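Local coordinates for 199aa long hypothetical Trp repressor binding protein (Sulfolobus tokodaii, PDB 2ZKI) that is of unknown function but probably binds FMN as a flavodoxin-like protein and may reduce quinones, at residues K36-R41 with D59-T64; L8-G13 with D66-A71; G73-S78 with P109-T114. All blocks are in the same frame, centred on the assembly; numbering follows the deposited sequence.

Contact 1 (K36-R41 with D59-T64); sequences KIRRVR and DIPEVT. With SO4 (sulfate ion), chain J.
R39 starts with CG between its backbone N and carbonyl carbon (chi1 51°). The chain then bends at chi2 (90°). This folds it across the backbone of I60 and the stem of E62, with R39 NE 3.5 Å from E62 CG. E62 OE1 lies well out of the R39 guanidinium plane and no N-H points at it, so the opposite charges are near without a salt bridge. R38 bends at both chi2 and chi3 and crosses P61 at a slant. R38 NH2 comes to 3.5 Å from P61 CG, and R38 NE makes a weak hydrogen bond back to I37 O. The backbones meet at one beta bridge, R39 with E62. The amide of R39 points almost straight at P61 O (3.3 Å, N-H...O 170°). V63 N donates in return to R39 O at 2.8 Å. Methyl groups pack in two places. I60 CG2 lies 4.0 Å from I37 CG2, with F11 against both residues. V63 CG1 is 3.8 Å from V40 CG1, the two side chains running side by side, and F92 of helix 87-94 touches both. Beside K36, a sulfate ion, probably from the crystallisation liquor, takes a hydrogen bond from K36 NZ to O4 (3.3 Å). It is modelled too close to R38 for that approach to be trusted. The loop 59-64 thus runs across the end of strand 34-39, the outermost strand beside 6-11, before the chain enters helix 65-70. This is the edge of a flavodoxin-like parallel sheet.

Contact 2 (L8-G13 with D66-A71); sequences LVLFYG and DDMRWA. With SO4 (sulfate ion), chain N.
The indole of W70 stands beside strand 6-11, its CZ3 4.2 Å from L8 N in an oblique approach. D67 O lies at the edge of that ring, in its plane. K36 makes a cation-pi contact with the same indole. The setting is a beta-alpha-beta crossover of the flavodoxin-like fold: helix 65-70 connects strand 34-39 to strand 73-79 and passes strand 6-11, which lies between them. The axes of strand 8-11 and helix 66-70 come within 9.5 Å and run roughly antiparallel, 142° apart.

L8 carries the contact. Its CG is anti to the backbone N (chi1 -174°), which sends both methyl groups out to the helix. L8 CD1 touches D67 CB at 3.8 Å. The other branch, L8 CD2, meets M68 SD at 3.8 Å, the two side chains crossing at about a right angle. Nearer the backbone, L8 CB packs on A71 CB at 3.7 Å, just where the chain leaves the helix. M68 curls back at chi2 and chi3, and its sulfur also comes to 4.3 Å from L10 CD2. An alanine in place of L8 would keep the touch on A71 but is likely to open a gap beside D67 and M68, with the sulfur losing its nearest strand partner. F74 and F92 also pack on M68. The carboxylate of D67 is turned to T64, whose amide N bonds to OD1.

The outer side of the helix is polar. R69 NH1 makes a salt bridge to D66 OD1 at 3.5 Å. A sulfate ion, probably from the crystallisation liquor, sits at the edge of the R69 guanidinium, where NH2 donates to its O4 at 2.8 Å.

Contact 3 (G73-S78 with P109-T114); sequences GFAIGS and PVTFFT
Two neighbouring parallel strands in the middle of the sheet, 73-78 and 109-114, form this contact. The ladder begins with F74 N to P109 O. T111 N then donates to F74 O at 2.9 Å, and I76 N to T111 O at 2.9 Å. A weak bond from F113 N to I76 O follows, then S78 N to F113 O. F113 takes the first torsion that sets CG between its backbone N and carbonyl carbon (chi1 62°). Its ring therefore lies over the neighbouring strand, with G77 CA 3.5 Å from the ring centroid in a CH-pi contact over the face. G77 has no side chain, and the ring lies directly against its CA. On the opposite face of the sheet, V110 CG2 touches I76 CD1 (3.8 Å) and F74 CB (3.9 Å). T114 OG1 donates to S78 O at 2.7 Å, while S78 OG bonds to A86 N. T111 OG1 is hydrogen-bonded to V142 O, just after strand 140-141. Helix 174-195 packs on P109, T111 and F113; helix 125-130 packs on I76 and F112. A buried parallel sheet with helices on both faces is typical of the flavodoxin-like fold.

In the fold
All three contacts reach the same parallel sheet, and they become more buried from its edge inward. Contact 1 lies at the outer strand, partly exposed and rich in arginines. Contact 2 is buried except for its outer helix side. Contact 3 is wholly buried, its centre about 3 Å from the centre of the chain. Contacts 1 and 2 touch through backbone pairing of strands 34-39 and 6-11, and by R38 against D67. Contacts 2 and 3 touch through strands 6-11 and 73-79, and by L8 against F74. Contacts 1 and 3 do not meet. Backbone bonds dominate contact 3, apolar side chains contact 2, and contact 1 mixes both with charge.

Contact 1 (K36-R41 with D59-T64)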
loop_
_atom_site.group_PDB
_atom_site.type_symbol
_atom_site.label_atom_id
_atom_site.label_comp_id
_atom_site.label_asym_id
_atom_site.label_seq_id
_atom_site.Cartn_x
_atom_site.Cartn_y
_atom_site.Cartn_z
ATOM N N LYS A 36 -10.257 -6.300 26.965
ATOM C CA LYS A 36 -10.340 -7.728 26.667
ATOM C C LYS A 36 -9.261 -8.105 25.652
ATOM O O LYS A 36 -9.242 -7.588 24.532
ATOM C CB LYS A 36 -11.726 -8.101 26.129
ATOM C CG LYS A 36 -12.815 -8.207 27.185
ATOM C CD LYS A 36 -14.162 -8.534 26.546
ATOM C CE LYS A 36 -15.314 -8.440 27.545
ATOM N NZ LYS A 36 -15.290 -9.511 28.585
ATOM N N ILE A 37 -8.357 -8.991 26.060
ATOM C CA ILE A 37 -7.324 -9.516 25.172
ATOM C C ILE A 37 -7.795 -10.856 24.605
ATOM O O ILE A 37 -8.045 -11.806 25.351
ATOM C CB ILE A 37 -5.959 -9.671 25.895
ATOM C CG1 ILE A 37 -5.412 -8.298 26.306
ATOM C CG2 ILE A 37 -4.953 -10.408 25.009
ATOM C CD1 ILE A 37 -4.281 -8.350 27.321
ATOM N N ARG A 38 -7.930 -10.913 23.282
ATOM C CA ARG A 38 -8.429 -12.103 22.601
ATOM C C ARG A 38 -7.514 -12.500 21.447
ATOM O O ARG A 38 -6.912 -11.642 20.800
ATOM C CB ARG A 38 -9.840 -11.858 22.057
ATOM C CG ARG A 38 -10.889 -11.377 23.064
ATOM C CD ARG A 38 -11.510 -12.519 23.852
ATOM N NE ARG A 38 -10.927 -12.644 25.184
ATOM C CZ ARG A 38 -11.501 -12.217 26.307
ATOM N NH1 ARG A 38 -12.694 -11.635 26.281
ATOM N NH2 ARG A 38 -10.880 -12.380 27.464
ATOM N N ARG A 39 -7.420 -13.804 21.195
ATOM C CA ARG A 39 -6.689 -14.331 20.037
ATOM C C ARG A 39 -7.638 -14.997 19.034
ATOM O O ARG A 39 -8.799 -15.265 19.354
ATOM C CB ARG A 39 -5.565 -15.288 20.470
ATOM C CG ARG A 39 -5.973 -16.405 21.430
ATOM C CD ARG A 39 -6.424 -17.664 20.699
ATOM N NE ARG A 39 -6.583 -18.794 21.612
ATOM C CZ ARG A 39 -5.690 -19.768 21.770
ATOM N NH1 ARG A 39 -5.929 -20.748 22.631
ATOM N NH2 ARG A 39 -4.560 -19.771 21.072
ATOM N N VAL A 40 -7.142 -15.251 17.824
ATOM C CA VAL A 40 -7.948 -15.884 16.775
ATOM C C VAL A 40 -7.654 -17.377 16.624
ATOM O O VAL A 40 -6.602 -17.862 17.047
ATOM C CB VAL A 40 -7.793 -15.180 15.391
ATOM C CG1 VAL A 40 -8.435 -13.805 15.407
ATOM C CG2 VAL A 40 -6.327 -15.101 14.966
ATOM N N ARG A 41 -8.602 -18.086 16.015
ATOM C CA ARG A 41 -8.492 -19.510 15.715
ATOM C C ARG A 41 -7.377 -19.771 14.703
ATOM O O ARG A 41 -7.144 -18.960 13.805
ATOM C CB ARG A 41 -9.822 -19.997 15.140
ATOM C CG ARG A 41 -10.110 -21.477 15.298
ATOM C CD ARG A 41 -11.217 -21.885 14.338
ATOM N NE ARG A 41 -12.020 -23.001 14.833
ATOM C CZ ARG A 41 -13.147 -22.869 15.531
ATOM N NH1 ARG A 41 -13.619 -21.663 15.832
ATOM N NH2 ARG A 41 -13.806 -23.948 15.933
ATOM N N ASP A 59 -4.018 -19.255 28.308
ATOM C CA ASP A 59 -4.680 -18.361 29.253
ATOM C C ASP A 59 -5.560 -17.325 28.553
ATOM O O ASP A 59 -6.509 -16.812 29.149
ATOM C CB ASP A 59 -3.649 -17.664 30.144
ATOM C CG ASP A 59 -3.043 -18.596 31.175
ATOM O OD1 ASP A 59 -3.808 -19.188 31.968
ATOM O OD2 ASP A 59 -1.800 -18.732 31.196
ATOM N N ILE A 60 -5.240 -17.024 27.294
ATOM C CA ILE A 60 -5.990 -16.048 26.499
ATOM C C ILE A 60 -7.107 -16.725 25.698
ATOM O O ILE A 60 -6.831 -17.560 24.835
ATOM C CB ILE A 60 -5.062 -15.239 25.554
ATOM C CG1 ILE A 60 -4.002 -14.488 26.363
ATOM C CG2 ILE A 60 -5.871 -14.262 24.698
ATOM C CD1 ILE A 60 -2.734 -14.188 25.593
ATOM N N PRO A 61 -8.373 -16.360 25.984
ATOM C CA PRO A 61 -9.539 -16.941 25.316
ATOM C C PRO A 61 -9.615 -16.573 23.838
ATOM O O PRO A 61 -9.026 -15.577 23.419
ATOM C CB PRO A 61 -10.725 -16.314 26.066
ATOM C CG PRO A 61 -10.154 -15.788 27.337
ATOM C CD PRO A 61 -8.773 -15.360 26.987
ATOM N N GLU A 62 -10.331 -17.382 23.061
ATOM C CA GLU A 62 -10.562 -17.093 21.649
ATOM C C GLU A 62 -11.582 -15.974 21.476
ATOM O O GLU A 62 -12.509 -15.833 22.275
ATOM C CB GLU A 62 -11.026 -18.344 20.899
ATOM C CG GLU A 62 -9.910 -19.316 20.540
ATOM C CD GLU A 62 -10.364 -20.423 19.598
ATOM O OE1 GLU A 62 -9.493 -21.044 18.951
ATOM O OE2 GLU A 62 -11.586 -20.674 19.501
ATOM N N VAL A 63 -11.398 -15.181 20.425
ATOM C CA VAL A 63 -12.292 -14.071 20.123
ATOM C C VAL A 63 -13.624 -14.576 19.573
ATOM O O VAL A 63 -13.673 -15.565 18.842
ATOM C CB VAL A 63 -11.638 -13.073 19.128
ATOM C CG1 VAL A 63 -11.369 -13.732 17.776
ATOM C CG2 VAL A 63 -12.488 -11.812 18.968
ATOM N N THR A 64 -14.701 -13.899 19.953
ATOM C CA THR A 64 -16.024 -14.166 19.404
ATOM C C THR A 64 -16.524 -12.912 18.685
ATOM O O THR A 64 -15.943 -11.835 18.834
ATOM C CB THR A 64 -17.024 -14.585 20.509
ATOM O OG1 THR A 64 -17.096 -13.563 21.511
ATOM C CG2 THR A 64 -16.599 -15.901 21.159
HETATM S S SO4 J . -11.212 -11.195 30.264
HETATM O O1 SO4 J . -11.051 -10.828 31.668
HETATM O O2 SO4 J . -10.065 -10.705 29.504
HETATM O O3 SO4 J . -11.285 -12.650 30.157
HETATM O O4 SO4 J . -12.438 -10.600 29.736
#

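Contact 2 (L8-G13 with D66-A71)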
loop_
_atom_site.group_PDB
_atom_site.type_symbol
_atom_site.label_atom_id
_atom_site.label_comp_id
_atom_site.label_asym_id
_atom_site.label_seq_id
_atom_site.Cartn_x
_atom_site.Cartn_y
_atom_site.Cartn_z
ATOM N N LEU A 8 -10.665 -3.655 22.707
ATOM C CA LEU A 8 -10.375 -5.039 22.354
ATOM C C LEU A 8 -8.990 -5.150 21.732
ATOM O O LEU A 8 -8.704 -4.523 20.709
ATOM C CB LEU A 8 -11.433 -5.595 21.391
ATOM C CG LEU A 8 -11.355 -7.086 21.040
ATOM C CD1 LEU A 8 -11.897 -7.944 22.172
ATOM C CD2 LEU A 8 -12.107 -7.372 19.759
ATOM N N VAL A 9 -8.132 -5.942 22.363
ATOM C CA VAL A 9 -6.824 -6.247 21.804
ATOM C C VAL A 9 -6.910 -7.608 21.117
ATOM O O VAL A 9 -6.977 -8.653 21.771
ATOM C CB VAL A 9 -5.700 -6.209 22.873
ATOM C CG1 VAL A 9 -4.350 -6.505 22.243
ATOM C CG2 VAL A 9 -5.664 -4.853 23.574
ATOM N N LEU A 10 -6.935 -7.571 19.790
ATOM C CA LEU A 10 -7.083 -8.760 18.965
ATOM C C LEU A 10 -5.762 -9.078 18.277
ATOM O O LEU A 10 -5.103 -8.181 17.753
ATOM C CB LEU A 10 -8.186 -8.531 17.929
ATOM C CG LEU A 10 -8.554 -9.639 16.942
ATOM C CD1 LEU A 10 -9.057 -10.863 17.670
ATOM C CD2 LEU A 10 -9.600 -9.131 15.968
ATOM N N PHE A 11 -5.374 -10.351 18.283
ATOM C CA PHE A 11 -4.101 -10.754 17.692
ATOM C C PHE A 11 -4.043 -12.212 17.241
ATOM O O PHE A 11 -4.732 -13.073 17.786
ATOM C CB PHE A 11 -2.934 -10.447 18.648
ATOM C CG PHE A 11 -2.844 -11.372 19.834
ATOM C CD1 PHE A 11 -3.583 -11.127 20.984
ATOM C CD2 PHE A 11 -2.002 -12.480 19.805
ATOM C CE1 PHE A 11 -3.495 -11.980 22.083
ATOM C CE2 PHE A 11 -1.908 -13.338 20.900
ATOM C CZ PHE A 11 -2.655 -13.087 22.039
ATOM N N TYR A 12 -3.220 -12.468 16.228
ATOM C CA TYR A 12 -2.785 -13.820 15.900
ATOM C C TYR A 12 -1.382 -13.999 16.470
ATOM O O TYR A 12 -0.619 -13.035 16.548
ATOM C CB TYR A 12 -2.774 -14.039 14.381
ATOM C CG TYR A 12 -2.188 -15.372 13.956
ATOM C CD1 TYR A 12 -2.996 -16.499 13.816
ATOM C CD2 TYR A 12 -0.821 -15.508 13.706
ATOM C CE1 TYR A 12 -2.461 -17.726 13.435
ATOM C CE2 TYR A 12 -0.274 -16.728 13.326
ATOM C CZ TYR A 12 -1.098 -17.833 13.190
ATOM O OH TYR A 12 -0.557 -19.041 12.812
ATOM N N GLY A 13 -1.046 -15.220 16.882
ATOM C CA GLY A 13 0.335 -15.527 17.243
ATOM C C GLY A 13 0.574 -16.226 18.566
ATOM O O GLY A 13 -0.342 -16.399 19.374
ATOM N N ASP A 66 -19.182 -11.405 19.390
ATOM C CA ASP A 66 -19.715 -10.547 20.450
ATOM C C ASP A 66 -18.661 -9.555 20.944
ATOM O O ASP A 66 -18.989 -8.422 21.313
ATOM C CB ASP A 66 -20.232 -11.386 21.624
ATOM C CG ASP A 66 -21.549 -12.081 21.316
ATOM O OD1 ASP A 66 -22.464 -11.427 20.768
ATOM O OD2 ASP A 66 -21.673 -13.284 21.638
ATOM N N ASP A 67 -17.400 -9.994 20.943
ATOM C CA ASP A 67 -16.266 -9.160 21.351
ATOM C C ASP A 67 -16.096 -7.918 20.471
ATOM O O ASP A 67 -15.662 -6.866 20.946
ATOM C CB ASP A 67 -14.973 -9.982 21.354
ATOM C CG ASP A 67 -14.943 -11.033 22.454
ATOM O OD1 ASP A 67 -14.312 -12.088 22.242
ATOM O OD2 ASP A 67 -15.539 -10.809 23.530
ATOM N N MET A 68 -16.441 -8.052 19.193
ATOM C CA MET A 68 -16.372 -6.948 18.243
ATOM C C MET A 68 -17.501 -5.942 18.483
ATOM O O MET A 68 -17.317 -4.736 18.306
ATOM C CB MET A 68 -16.426 -7.472 16.804
ATOM C CG MET A 68 -15.398 -8.554 16.469
ATOM S SD MET A 68 -13.693 -7.966 16.378
ATOM C CE MET A 68 -13.719 -7.059 14.833
ATOM N N ARG A 69 -18.669 -6.447 18.883
ATOM C CA ARG A 69 -19.818 -5.599 19.210
ATOM C C ARG A 69 -19.590 -4.853 20.526
ATOM O O ARG A 69 -19.978 -3.693 20.670
ATOM C CB ARG A 69 -21.097 -6.433 19.311
ATOM C CG ARG A 69 -21.539 -7.098 18.019
ATOM C CD ARG A 69 -22.771 -7.953 18.256
ATOM N NE ARG A 69 -23.275 -8.542 17.019
ATOM C CZ ARG A 69 -23.070 -9.801 16.640
ATOM N NH1 ARG A 69 -22.371 -10.630 17.405
ATOM N NH2 ARG A 69 -23.574 -10.234 15.492
ATOM N N TRP A 70 -18.960 -5.547 21.473
ATOM C CA TRP A 70 -18.662 -5.027 22.805
ATOM C C TRP A 70 -17.739 -3.814 22.756
ATOM O O TRP A 70 -17.984 -2.809 23.430
ATOM C CB TRP A 70 -18.031 -6.142 23.646
ATOM C CG TRP A 70 -17.459 -5.708 24.964
ATOM C CD1 TRP A 70 -18.141 -5.507 26.126
ATOM C CD2 TRP A 70 -16.079 -5.443 25.257
ATOM N NE1 TRP A 70 -17.277 -5.122 27.125
ATOM C CE2 TRP A 70 -16.004 -5.075 26.619
ATOM C CE3 TRP A 70 -14.899 -5.473 24.498
ATOM C CZ2 TRP A 70 -14.794 -4.745 27.244
ATOM C CZ3 TRP A 70 -13.697 -5.143 25.119
ATOM C CH2 TRP A 70 -13.655 -4.782 26.479
ATOM N N ALA A 71 -16.693 -3.918 21.939
ATOM C CA ALA A 71 -15.619 -2.928 21.889
ATOM C C ALA A 71 -16.041 -1.576 21.317
ATOM O O ALA A 71 -16.904 -1.497 20.439
ATOM C CB ALA A 71 -14.435 -3.485 21.108
HETATM S S SO4 N . -23.560 -13.668 16.436
HETATM O O1 SO4 N . -23.410 -13.211 17.815
HETATM O O2 SO4 N . -23.174 -15.073 16.352
HETATM O O3 SO4 N . -24.951 -13.511 16.015
HETATM O O4 SO4 N . -22.699 -12.877 15.561
#

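Contact 3 (G73-S78 with P109-T114)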
loop_
_atom_site.group_PDB
_atom_site.type_symbol
_atom_site.label_atom_id
_atom_site.label_comp_id
_atom_site.label_asym_id
_atom_site.label_seq_id
_atom_site.Cartn_x
_atom_site.Cartn_y
_atom_site.Cartn_z
ATOM N N GLY A 73 -13.239 0.410 20.679
ATOM C CA GLY A 73 -11.947 0.643 20.033
ATOM C C GLY A 73 -11.156 -0.645 19.896
ATOM O O GLY A 73 -11.314 -1.571 20.702
ATOM N N PHE A 74 -10.289 -0.700 18.887
ATOM C CA PHE A 74 -9.609 -1.942 18.516
ATOM C C PHE A 74 -8.096 -1.815 18.395
ATOM O O PHE A 74 -7.588 -0.856 17.819
ATOM C CB PHE A 74 -10.167 -2.467 17.193
ATOM C CG PHE A 74 -11.591 -2.922 17.272
ATOM C CD1 PHE A 74 -11.896 -4.238 17.593
ATOM C CD2 PHE A 74 -12.633 -2.035 17.013
ATOM C CE1 PHE A 74 -13.215 -4.663 17.661
ATOM C CE2 PHE A 74 -13.959 -2.451 17.078
ATOM C CZ PHE A 74 -14.250 -3.767 17.403
ATOM N N ALA A 75 -7.389 -2.803 18.941
ATOM C CA ALA A 75 -5.950 -2.952 18.738
ATOM C C ALA A 75 -5.703 -4.295 18.053
ATOM O O ALA A 75 -5.555 -5.329 18.713
ATOM C CB ALA A 75 -5.206 -2.866 20.063
ATOM N N ILE A 76 -5.682 -4.272 16.722
ATOM C CA ILE A 76 -5.570 -5.489 15.916
ATOM C C ILE A 76 -4.129 -5.726 15.461
ATOM O O ILE A 76 -3.516 -4.861 14.834
ATOM C CB ILE A 76 -6.544 -5.460 14.708
ATOM C CG1 ILE A 76 -7.996 -5.387 15.203
ATOM C CG2 ILE A 76 -6.336 -6.682 13.808
ATOM C CD1 ILE A 76 -9.011 -4.987 14.145
ATOM N N GLY A 77 -3.599 -6.904 15.784
ATOM C CA GLY A 77 -2.205 -7.224 15.494
ATOM C C GLY A 77 -1.955 -8.623 14.974
ATOM O O GLY A 77 -2.800 -9.508 15.108
ATOM N N SER A 78 -0.779 -8.806 14.376
ATOM C CA SER A 78 -0.345 -10.080 13.802
ATOM C C SER A 78 1.127 -9.993 13.422
ATOM O O SER A 78 1.569 -8.957 12.925
ATOM C CB SER A 78 -1.161 -10.420 12.550
ATOM O OG SER A 78 -0.535 -11.433 11.781
ATOM N N PRO A 109 -12.559 3.622 16.197
ATOM C CA PRO A 109 -11.112 3.700 15.984
ATOM C C PRO A 109 -10.403 2.342 16.019
ATOM O O PRO A 109 -10.784 1.456 16.787
ATOM C CB PRO A 109 -10.639 4.576 17.145
ATOM C CG PRO A 109 -11.621 4.316 18.221
ATOM C CD PRO A 109 -12.939 4.083 17.545
ATOM N N VAL A 110 -9.376 2.202 15.185
ATOM C CA VAL A 110 -8.575 0.984 15.114
ATOM C C VAL A 110 -7.088 1.322 15.001
ATOM O O VAL A 110 -6.702 2.236 14.269
ATOM C CB VAL A 110 -9.041 0.040 13.949
ATOM C CG1 VAL A 110 -8.954 0.731 12.586
ATOM C CG2 VAL A 110 -8.262 -1.270 13.947
ATOM N N THR A 111 -6.266 0.591 15.748
ATOM C CA THR A 111 -4.814 0.730 15.674
ATOM C C THR A 111 -4.163 -0.627 15.387
ATOM O O THR A 111 -4.695 -1.672 15.774
ATOM C CB THR A 111 -4.220 1.402 16.949
ATOM O OG1 THR A 111 -2.834 1.700 16.739
ATOM C CG2 THR A 111 -4.373 0.515 18.185
ATOM N N PHE A 112 -3.021 -0.605 14.704
ATOM C CA PHE A 112 -2.371 -1.835 14.263
ATOM C C PHE A 112 -0.966 -2.004 14.819
ATOM O O PHE A 112 -0.224 -1.031 14.985
ATOM C CB PHE A 112 -2.329 -1.911 12.734
ATOM C CG PHE A 112 -3.678 -1.819 12.083
ATOM C CD1 PHE A 112 -4.105 -0.626 11.512
ATOM C CD2 PHE A 112 -4.519 -2.926 12.037
ATOM C CE1 PHE A 112 -5.353 -0.533 10.906
ATOM C CE2 PHE A 112 -5.768 -2.847 11.435
ATOM C CZ PHE A 112 -6.187 -1.650 10.865
ATOM N N PHE A 113 -0.613 -3.256 15.096
ATOM C CA PHE A 113 0.724 -3.618 15.556
ATOM C C PHE A 113 1.192 -4.935 14.938
ATOM O O PHE A 113 0.381 -5.792 14.580
ATOM C CB PHE A 113 0.792 -3.657 17.088
ATOM C CG PHE A 113 -0.105 -4.686 17.731
ATOM C CD1 PHE A 113 -1.464 -4.436 17.913
ATOM C CD2 PHE A 113 0.421 -5.889 18.198
ATOM C CE1 PHE A 113 -2.286 -5.379 18.527
ATOM C CE2 PHE A 113 -0.394 -6.838 18.810
ATOM C CZ PHE A 113 -1.750 -6.582 18.976
ATOM N N THR A 114 2.506 -5.084 14.807
ATOM C CA THR A 114 3.084 -6.231 14.116
ATOM C C THR A 114 4.465 -6.597 14.670
ATOM O O THR A 114 4.927 -6.003 15.645
ATOM C CB THR A 114 3.119 -6.004 12.572
ATOM O OG1 THR A 114 3.434 -7.232 11.908
ATOM C CG2 THR A 114 4.132 -4.930 12.175
#